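Local coordinates for pirin family protein (Acinetobacter baumannii, PDB 6D0P) that probably acts as a quercetin 2,3-dioxygenase, a metal-dependent pirin-family oxidoreductase with two cupin domains that would use dioxygen to open a flavonol ring, at residues A[154-159]-A[194-199]; A[212-217]-A[242-247]; A[205-210]-A[228-233]. All coordinates share one frame; numbering follows the deposited sequence.

Interaction 1: A[154-159]-A[194-199]; sequences IALDEH and QKHTLY. With MG (magnesium ion), chain F.
A chi1 of 54° sets CG of Asp157 between its own backbone N and carbonyl carbon, which carries the OD2 branch over to Gln194 and His196. The facing side chain of Gln194 folds back at chi2 (-64°), and this bend lays its amide against His159. Asp157 OD2 rests 3.1 Å from CG of Gln194 and an equal 3.1 Å from CE1 of His196, which it meets at the ring edge, near the ring plane. The CE1-H is polarised and suits the oxygen, whereas Gln194 CG is a plain close contact; OD2 is hydrogen-bonded to Ser161 OG. The other oxygen, OD1, accepts from His159 N at 2.8 Å and closes an Asx turn. That donor comes from above the carboxylate plane, and the turn helps fix the rotation of the group. Beyond it the His159 ring and the Gln194 amide are tilted by 31°, with ND1 of His159 3.0 Å from NE2 of Gln194 but poorly aligned for a hydrogen bond.

Leu156 contributes both side chain and backbone. Its CB lies 3.6 Å from ND1 of His196, and its CD1 branch sits over one face of the imidazole. Its carbonyl oxygen binds a magnesium ion at 2.1 Å. Four waters also coordinate the ion, and one is hydrogen-bonded to ND1 of His196 (2.7 Å), making the histidine a second-shell residue of the metal.

The loop after strand 153-155 meets the start of strand 195-199, which belongs to the C-terminal cupin domain. Strand 153-155, paired through Ile154 with Leu163, is an outermost strand of a seven-stranded sheet, whereas strand 195-199 is an outer strand of a four-stranded one and is bonded to strand 237-242. Leu190 of strand 183-190 touches both Leu156 and His196.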
loop_
_atom_site.group_PDB
_atom_site.type_symbol
_atom_site.label_atom_id
_atom_site.label_comp_id
_atom_site.label_asym_id
_atom_site.label_seq_id
_atom_site.Cartn_x
_atom_site.Cartn_y
_atom_site.Cartn_z
ATOM N N ILE A 154 -10.920 11.089 -9.897
ATOM C CA ILE A 154 -11.995 11.997 -9.608
ATOM C C ILE A 154 -11.417 13.369 -9.286
ATOM O O ILE A 154 -10.572 13.469 -8.421
ATOM C CB ILE A 154 -12.830 11.463 -8.429
ATOM C CG1 ILE A 154 -13.332 10.038 -8.680
ATOM C CG2 ILE A 154 -13.961 12.416 -8.079
ATOM C CD1 ILE A 154 -14.181 9.892 -9.913
ATOM N N ALA A 155 -11.912 14.412 -9.957
ATOM C CA ALA A 155 -11.460 15.761 -9.652
ATOM C C ALA A 155 -12.189 16.229 -8.388
ATOM O O ALA A 155 -13.411 16.194 -8.343
ATOM C CB ALA A 155 -11.720 16.691 -10.803
ATOM N N LEU A 156 -11.443 16.648 -7.374
ATOM C CA LEU A 156 -12.057 17.077 -6.116
ATOM C C LEU A 156 -12.358 18.584 -6.122
ATOM O O LEU A 156 -13.102 19.067 -5.259
ATOM C CB LEU A 156 -11.102 16.741 -4.969
ATOM C CG LEU A 156 -10.843 15.263 -4.746
ATOM C CD1 LEU A 156 -9.785 15.074 -3.678
ATOM C CD2 LEU A 156 -12.148 14.552 -4.386
ATOM N N ASP A 157 -11.699 19.333 -6.997
ATOM C CA ASP A 157 -11.957 20.755 -7.110
ATOM C C ASP A 157 -11.561 21.179 -8.528
ATOM O O ASP A 157 -11.243 20.316 -9.343
ATOM C CB ASP A 157 -11.212 21.560 -6.045
ATOM C CG ASP A 157 -9.714 21.306 -6.018
ATOM O OD1 ASP A 157 -9.111 21.099 -7.120
ATOM O OD2 ASP A 157 -9.152 21.313 -4.891
ATOM N N GLU A 158 -11.566 22.480 -8.773
ATOM C CA GLU A 158 -11.253 23.010 -10.077
ATOM C C GLU A 158 -9.812 23.527 -10.096
ATOM O O GLU A 158 -9.430 24.254 -11.023
ATOM C CB GLU A 158 -12.248 24.120 -10.422
ATOM C CG GLU A 158 -13.684 23.626 -10.492
ATOM C CD GLU A 158 -14.728 24.700 -10.709
ATOM O OE1 GLU A 158 -14.480 25.595 -11.538
ATOM O OE2 GLU A 158 -15.799 24.625 -10.084
ATOM N N HIS A 159 -9.004 23.124 -9.112
ATOM C CA HIS A 159 -7.658 23.652 -8.994
ATOM C C HIS A 159 -6.586 22.580 -9.168
ATOM O O HIS A 159 -5.408 22.892 -9.020
ATOM C CB HIS A 159 -7.521 24.381 -7.648
ATOM C CG HIS A 159 -8.383 25.589 -7.578
ATOM N ND1 HIS A 159 -9.568 25.617 -6.859
ATOM C CD2 HIS A 159 -8.269 26.788 -8.185
ATOM C CE1 HIS A 159 -10.127 26.798 -7.000
ATOM N NE2 HIS A 159 -9.359 27.526 -7.821
ATOM N N GLN A 194 -7.028 24.227 -0.772
ATOM C CA GLN A 194 -8.338 23.615 -1.040
ATOM C C GLN A 194 -8.718 22.645 0.083
ATOM O O GLN A 194 -7.838 21.880 0.571
ATOM C CB GLN A 194 -8.315 22.881 -2.379
ATOM C CG GLN A 194 -8.013 23.808 -3.544
ATOM C CD GLN A 194 -9.087 24.857 -3.731
ATOM O OE1 GLN A 194 -10.288 24.576 -3.663
ATOM N NE2 GLN A 194 -8.660 26.075 -4.010
ATOM N N LYS A 195 -10.025 22.660 0.410
ATOM C CA LYS A 195 -10.635 21.852 1.450
ATOM C C LYS A 195 -11.603 20.821 0.849
ATOM O O LYS A 195 -12.317 21.134 -0.113
ATOM C CB LYS A 195 -11.434 22.715 2.425
ATOM C CG LYS A 195 -12.065 21.911 3.554
ATOM C CD LYS A 195 -12.656 22.729 4.671
ATOM C CE LYS A 195 -13.251 21.853 5.754
ATOM N NZ LYS A 195 -13.811 22.662 6.858
ATOM N N HIS A 196 -11.670 19.640 1.471
ATOM C CA HIS A 196 -12.480 18.530 0.983
ATOM C C HIS A 196 -13.041 17.696 2.133
ATOM O O HIS A 196 -12.338 17.412 3.092
ATOM C CB HIS A 196 -11.629 17.637 0.088
ATOM C CG HIS A 196 -10.819 18.427 -0.871
ATOM N ND1 HIS A 196 -11.334 18.862 -2.082
ATOM C CD2 HIS A 196 -9.553 18.901 -0.788
ATOM C CE1 HIS A 196 -10.417 19.566 -2.711
ATOM N NE2 HIS A 196 -9.295 19.581 -1.945
ATOM N N THR A 197 -14.301 17.299 1.995
ATOM C CA THR A 197 -14.950 16.420 2.959
ATOM C C THR A 197 -15.048 15.028 2.330
ATOM O O THR A 197 -15.510 14.865 1.189
ATOM C CB THR A 197 -16.321 16.965 3.378
ATOM O OG1 THR A 197 -16.067 18.169 4.091
ATOM C CG2 THR A 197 -17.109 16.020 4.262
ATOM N N LEU A 198 -14.577 14.031 3.055
ATOM C CA LEU A 198 -14.655 12.669 2.568
ATOM C C LEU A 198 -15.625 11.894 3.460
ATOM O O LEU A 198 -15.738 12.156 4.675
ATOM C CB LEU A 198 -13.268 12.020 2.579
ATOM C CG LEU A 198 -12.241 12.643 1.634
ATOM C CD1 LEU A 198 -11.688 13.933 2.215
ATOM C CD2 LEU A 198 -11.114 11.667 1.349
ATOM N N TYR A 199 -16.337 10.970 2.831
ATOM C CA TYR A 199 -17.275 10.098 3.514
ATOM C C TYR A 199 -16.760 8.670 3.412
ATOM O O TYR A 199 -16.381 8.204 2.316
ATOM C CB TYR A 199 -18.677 10.201 2.924
ATOM C CG TYR A 199 -19.240 11.588 3.033
ATOM C CD1 TYR A 199 -19.795 12.049 4.214
ATOM C CD2 TYR A 199 -19.168 12.457 1.959
ATOM C CE1 TYR A 199 -20.291 13.341 4.315
ATOM C CE2 TYR A 199 -19.664 13.746 2.042
ATOM C CZ TYR A 199 -20.221 14.190 3.226
ATOM O OH TYR A 199 -20.707 15.464 3.279
HETATM MG MG MG F . -15.079 19.358 -4.501
HETATM O O HOH W 1 -14.001 19.223 -2.522
HETATM O O HOH W 2 -15.836 19.462 -6.417
HETATM O O HOH W 3 -15.354 17.245 -4.561
HETATM O O HOH W 4 -16.920 19.481 -3.472
#

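Interaction 2: A[212-217]-A[242-247]; sequences EGAVVV and AEEDTK
Two antiparallel segments turn a corner side by side here, Gly213 facing Thr246, where strands pass between the two sheets of the C-terminal cupin beta-sandwich. The backbone angles of Gly213 by themselves call for glycine, since a CB would press on the preceding carbonyl, and its CA comes close to Asp245 O. Beside it, the Thr246 hydroxyl spans the bend: OG1 accepts from Ala214 N at 3.1 Å and donates to Glu244 O at 2.7 Å. The threonine holds OG1 next to its backbone N (chi1 -61°), which turns CG2 to the apolar side, 4.0 Å from Val215 CG1.

Antiparallel pairing continues at Glu212 and Lys247 but is irregular on the other side of the corner. Lys247 N donates to Glu212 O at 2.9 Å, while the return bond from Glu212 N is weak. Ala214 O takes a good bond from Glu243 N at 2.8 Å and a weak one from Glu244 N, one acceptor shared by two successive amides. Val216 CG2 packs 3.8 Å from Glu243 CG, and the Glu244 carboxylate carbon lies 3.8 Å from Ala214 CB.

At the Glu212-Lys247 end the extended side chains of these two residues run obliquely over one another into a salt bridge, with NZ of Lys247 2.8 Å from OE1 of Glu212 and about 50° out of the carboxylate plane. A water donates to both Glu212 OE2 and Asp245 O, tying the second carboxylate oxygen to the backbone.

Lys247 also forms a salt bridge with Glu124 of strand 121-131, so its ammonium is shared by two carboxylates and links this corner to the N-terminal domain. Its positive charge probably offsets both, whereas the Thr246 hydroxyl, used both as donor and as acceptor, satisfies backbone groups that the break in regular pairing would otherwise leave to other partners.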
loop_
_atom_site.group_PDB
_atom_site.type_symbol
_atom_site.label_atom_id
_atom_site.label_comp_id
_atom_site.label_asym_id
_atom_site.label_seq_id
_atom_site.Cartn_x
_atom_site.Cartn_y
_atom_site.Cartn_z
ATOM N N GLU A 212 3.722 13.439 1.344
ATOM C CA GLU A 212 4.464 14.671 1.180
ATOM C C GLU A 212 3.471 15.828 1.262
ATOM O O GLU A 212 2.364 15.702 0.773
ATOM C CB GLU A 212 5.160 14.647 -0.186
ATOM C CG GLU A 212 6.117 15.783 -0.444
ATOM C CD GLU A 212 6.603 15.789 -1.892
ATOM O OE1 GLU A 212 7.277 14.780 -2.329
ATOM O OE2 GLU A 212 6.279 16.765 -2.607
ATOM N N GLY A 213 3.868 16.916 1.909
ATOM C CA GLY A 213 3.025 18.097 2.005
ATOM C C GLY A 213 2.582 18.373 3.425
ATOM O O GLY A 213 3.296 18.050 4.395
ATOM N N ALA A 214 1.387 18.956 3.540
ATOM C CA ALA A 214 0.850 19.392 4.833
ATOM C C ALA A 214 -0.651 19.608 4.692
ATOM O O ALA A 214 -1.085 20.417 3.845
ATOM C CB ALA A 214 1.510 20.674 5.258
ATOM N N VAL A 215 -1.429 18.891 5.503
ATOM C CA VAL A 215 -2.877 18.957 5.425
ATOM C C VAL A 215 -3.475 18.903 6.840
ATOM O O VAL A 215 -2.975 18.170 7.719
ATOM C CB VAL A 215 -3.406 17.824 4.532
ATOM C CG1 VAL A 215 -2.850 16.473 4.954
ATOM C CG2 VAL A 215 -4.924 17.795 4.479
ATOM N N VAL A 216 -4.550 19.678 7.037
ATOM C CA VAL A 216 -5.232 19.787 8.312
ATOM C C VAL A 216 -6.461 18.881 8.262
ATOM O O VAL A 216 -7.274 18.989 7.337
ATOM C CB VAL A 216 -5.629 21.244 8.623
ATOM C CG1 VAL A 216 -6.409 21.346 9.925
ATOM C CG2 VAL A 216 -4.419 22.160 8.656
ATOM N N VAL A 217 -6.582 17.998 9.257
ATOM C CA VAL A 217 -7.719 17.098 9.379
ATOM C C VAL A 217 -8.742 17.712 10.357
ATOM O O VAL A 217 -8.389 18.110 11.481
ATOM C CB VAL A 217 -7.275 15.711 9.881
ATOM C CG1 VAL A 217 -8.437 14.736 9.956
ATOM C CG2 VAL A 217 -6.138 15.141 9.058
ATOM N N ALA A 242 -5.699 21.359 2.572
ATOM C CA ALA A 242 -4.258 21.415 2.277
ATOM C C ALA A 242 -3.640 22.800 2.556
ATOM O O ALA A 242 -4.107 23.819 2.063
ATOM C CB ALA A 242 -4.030 21.009 0.846
ATOM N N GLU A 243 -2.512 22.802 3.264
ATOM C CA GLU A 243 -1.735 24.021 3.548
ATOM C C GLU A 243 -0.591 24.138 2.522
ATOM O O GLU A 243 0.023 25.202 2.354
ATOM C CB GLU A 243 -1.201 23.985 4.977
ATOM C CG GLU A 243 -2.294 23.915 6.030
ATOM C CD GLU A 243 -2.896 25.257 6.416
ATOM O OE1 GLU A 243 -2.829 26.193 5.592
ATOM O OE2 GLU A 243 -3.439 25.366 7.535
ATOM N N GLU A 244 -0.322 23.010 1.865
ATOM C CA GLU A 244 0.703 22.865 0.824
ATOM C C GLU A 244 0.223 21.790 -0.158
ATOM O O GLU A 244 -0.599 20.964 0.213
ATOM C CB GLU A 244 2.032 22.332 1.378
ATOM C CG GLU A 244 2.726 23.204 2.414
ATOM C CD GLU A 244 3.929 22.507 3.026
ATOM O OE1 GLU A 244 4.396 21.504 2.426
ATOM O OE2 GLU A 244 4.395 22.947 4.105
ATOM N N ASP A 245 0.746 21.758 -1.377
ATOM C CA ASP A 245 0.396 20.656 -2.296
ATOM C C ASP A 245 0.735 19.345 -1.576
ATOM O O ASP A 245 1.875 19.196 -1.082
ATOM C CB ASP A 245 1.193 20.722 -3.599
ATOM C CG ASP A 245 0.722 21.795 -4.567
ATOM O OD1 ASP A 245 -0.198 22.566 -4.211
ATOM O OD2 ASP A 245 1.282 21.842 -5.673
ATOM N N THR A 246 -0.222 18.420 -1.498
ATOM C CA THR A 246 -0.055 17.225 -0.676
ATOM C C THR A 246 -0.353 15.943 -1.465
ATOM O O THR A 246 -1.384 15.854 -2.110
ATOM C CB THR A 246 -0.998 17.322 0.536
ATOM O OG1 THR A 246 -0.666 18.480 1.310
ATOM C CG2 THR A 246 -0.974 16.087 1.404
ATOM N N LYS A 247 0.549 14.968 -1.392
ATOM C CA LYS A 247 0.334 13.648 -1.912
ATOM C C LYS A 247 -0.166 12.788 -0.743
ATOM O O LYS A 247 0.498 12.734 0.324
ATOM C CB LYS A 247 1.607 12.989 -2.464
ATOM C CG LYS A 247 2.349 13.716 -3.578
ATOM C CD LYS A 247 3.779 13.162 -3.724
ATOM C CE LYS A 247 4.740 13.997 -4.549
ATOM N NZ LYS A 247 6.119 13.425 -4.509
HETATM O O HOH W 5 3.238 16.989 -2.554
#

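Interaction 3: A[205-210]-A[228-233]; sequences TTLVVV and VAILSR
Val208 and Ala229 form the hydrogen-bonded pair at the heart of this antiparallel ladder. Ala229 N donates to Val208 O at 2.8 Å, and Val208 N returns a bond to Ala229 O at 3.0 Å. Leu231 N continues the pattern toward Thr206 O, 3.0 Å away and almost straight at the hydrogen. The other half of this pair is bridged by a water, which accepts from Thr206 N and donates to Leu231 O.

Side chains sort onto two faces. On one, Leu207 and Ile230 run side by side, CD2 of the leucine 3.7 Å from CG1 of the isoleucine, and the CG2 methyls of Val209 and Val228 meet at 4.1 Å; chi1 of 55° in Val228 puts CG1 between the backbone N and the carbonyl carbon and leaves CG2, anti to N, to meet Val209. On the other, Leu231 CD1 touches two methyl groups, 3.9 Å from Thr206 CG2 and 4.2 Å from Val208 CG2. At the end of the ladder, Arg233 lies alongside Thr205 and makes weak bonds from NE and NH2 to its OG1, which is also hydrogen-bonded to Ser39 O.

Strand 7-12 flanks strand 227-231, Val228 bonding to Tyr11, while strand 205-210 pairs with strand 245-253 beyond. Phe238 covers Thr206, Val208 and Leu231 from strand 237-242, and Phe29 of strand 23-30 packs on Leu207 and Val228. Such a ladder, with one apolar face turned to the opposing sheet and the other to the partner domain, belongs to the beta-sandwich of a bicupin of the pirin family.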
loop_
_atom_site.group_PDB
_atom_site.type_symbol
_atom_site.label_atom_id
_atom_site.label_comp_id
_atom_site.label_asym_id
_atom_site.label_seq_id
_atom_site.Cartn_x
_atom_site.Cartn_y
_atom_site.Cartn_z
ATOM N N THR A 205 -12.063 1.095 9.855
ATOM C CA THR A 205 -10.713 1.612 10.087
ATOM C C THR A 205 -10.489 2.706 9.042
ATOM O O THR A 205 -10.884 2.503 7.893
ATOM C CB THR A 205 -9.680 0.504 9.869
ATOM O OG1 THR A 205 -9.894 -0.466 10.886
ATOM C CG2 THR A 205 -8.246 0.984 9.868
ATOM N N THR A 206 -9.879 3.829 9.437
ATOM C CA THR A 206 -9.664 4.943 8.562
ATOM C C THR A 206 -8.280 5.513 8.836
ATOM O O THR A 206 -8.014 6.026 9.949
ATOM C CB THR A 206 -10.741 6.018 8.755
ATOM O OG1 THR A 206 -12.035 5.459 8.512
ATOM C CG2 THR A 206 -10.541 7.192 7.828
ATOM N N LEU A 207 -7.392 5.342 7.868
ATOM C CA LEU A 207 -6.037 5.826 7.966
ATOM C C LEU A 207 -5.808 6.910 6.911
ATOM O O LEU A 207 -6.140 6.702 5.730
ATOM C CB LEU A 207 -5.077 4.654 7.739
ATOM C CG LEU A 207 -5.332 3.416 8.583
ATOM C CD1 LEU A 207 -4.423 2.297 8.135
ATOM C CD2 LEU A 207 -5.132 3.721 10.071
ATOM N N VAL A 208 -5.279 8.056 7.327
ATOM C CA VAL A 208 -4.919 9.143 6.408
ATOM C C VAL A 208 -3.398 9.175 6.342
ATOM O O VAL A 208 -2.729 9.393 7.354
ATOM C CB VAL A 208 -5.485 10.499 6.850
ATOM C CG1 VAL A 208 -5.048 11.634 5.930
ATOM C CG2 VAL A 208 -7.000 10.416 6.970
ATOM N N VAL A 209 -2.881 8.860 5.173
ATOM C CA VAL A 209 -1.440 8.816 4.970
ATOM C C VAL A 209 -1.027 10.054 4.166
ATOM O O VAL A 209 -1.564 10.296 3.090
ATOM C CB VAL A 209 -1.002 7.530 4.255
ATOM C CG1 VAL A 209 0.514 7.491 4.044
ATOM C CG2 VAL A 209 -1.465 6.299 5.006
ATOM N N VAL A 210 -0.123 10.837 4.737
ATOM C CA VAL A 210 0.422 11.981 4.076
ATOM C C VAL A 210 1.838 11.611 3.644
ATOM O O VAL A 210 2.711 11.453 4.469
ATOM C CB VAL A 210 0.395 13.230 4.976
ATOM C CG1 VAL A 210 0.983 14.448 4.270
ATOM C CG2 VAL A 210 -1.013 13.508 5.458
ATOM N N VAL A 228 1.203 8.948 9.182
ATOM C CA VAL A 228 -0.089 8.285 9.149
ATOM C C VAL A 228 -0.898 8.755 10.365
ATOM O O VAL A 228 -0.390 8.757 11.488
ATOM C CB VAL A 228 0.000 6.747 9.120
ATOM C CG1 VAL A 228 0.816 6.172 10.261
ATOM C CG2 VAL A 228 -1.392 6.132 9.121
ATOM N N ALA A 229 -2.124 9.172 10.112
ATOM C CA ALA A 229 -3.079 9.522 11.141
ATOM C C ALA A 229 -4.131 8.408 11.224
ATOM O O ALA A 229 -4.585 7.895 10.208
ATOM C CB ALA A 229 -3.740 10.845 10.844
ATOM N N ILE A 230 -4.543 8.096 12.448
ATOM C CA ILE A 230 -5.582 7.131 12.714
ATOM C C ILE A 230 -6.829 7.892 13.181
ATOM O O ILE A 230 -6.766 8.699 14.133
ATOM C CB ILE A 230 -5.070 6.112 13.746
ATOM C CG1 ILE A 230 -3.853 5.381 13.165
ATOM C CG2 ILE A 230 -6.171 5.150 14.184
ATOM C CD1 ILE A 230 -3.254 4.379 14.067
ATOM N N LEU A 231 -7.937 7.693 12.472
ATOM C CA LEU A 231 -9.212 8.318 12.844
ATOM C C LEU A 231 -10.093 7.253 13.513
ATOM O O LEU A 231 -9.824 6.049 13.422
ATOM C CB LEU A 231 -9.925 8.910 11.626
ATOM C CG LEU A 231 -9.140 9.866 10.731
ATOM C CD1 LEU A 231 -10.071 10.565 9.760
ATOM C CD2 LEU A 231 -8.345 10.888 11.496
ATOM N N SER A 232 -11.122 7.684 14.224
ATOM C CA SER A 232 -11.990 6.743 14.913
ATOM C C SER A 232 -12.798 5.900 13.914
ATOM O O SER A 232 -13.167 6.344 12.806
ATOM C CB SER A 232 -12.899 7.445 15.897
ATOM O OG SER A 232 -13.757 8.363 15.217
ATOM N N ARG A 233 -13.069 4.670 14.320
ATOM C CA ARG A 233 -13.923 3.772 13.526
ATOM C C ARG A 233 -15.360 4.298 13.549
ATOM O O ARG A 233 -16.049 4.257 12.537
ATOM C CB ARG A 233 -13.841 2.333 14.032
ATOM C CG ARG A 233 -12.523 1.679 13.674
ATOM C CD ARG A 233 -12.372 0.291 14.224
ATOM N NE ARG A 233 -11.087 -0.267 13.827
ATOM C CZ ARG A 233 -10.622 -1.421 14.249
ATOM N NH1 ARG A 233 -11.337 -2.147 15.092
ATOM N NH2 ARG A 233 -9.451 -1.853 13.815
HETATM O O HOH W 6 -9.067 3.776 12.155
#

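Interactions 2 and 3 lie in the C-terminal cupin domain; interaction 1 joins its strand 195-199 to the loop after strand 153-155. Interactions 1 and 2 touch where Gln194 O comes 3.0 Å from Ala242 N, a probable hydrogen bond; their centres are 13 Å apart. Interactions 2 and 3, with centres 15 Å apart, meet through packing: Val215 CG1 is 3.5 Å from Val210 CG2, and Val217 CG1 is 4.1 Å from Leu231 CD2. Interactions 1 and 3 do not touch, nearest atoms being about 7 Å apart. The magnesium ion of interaction 1 is about 12 Å from the Ala242 side chain. The manganese site of His64, His66, His108 and Glu110 includes no residue of these contacts.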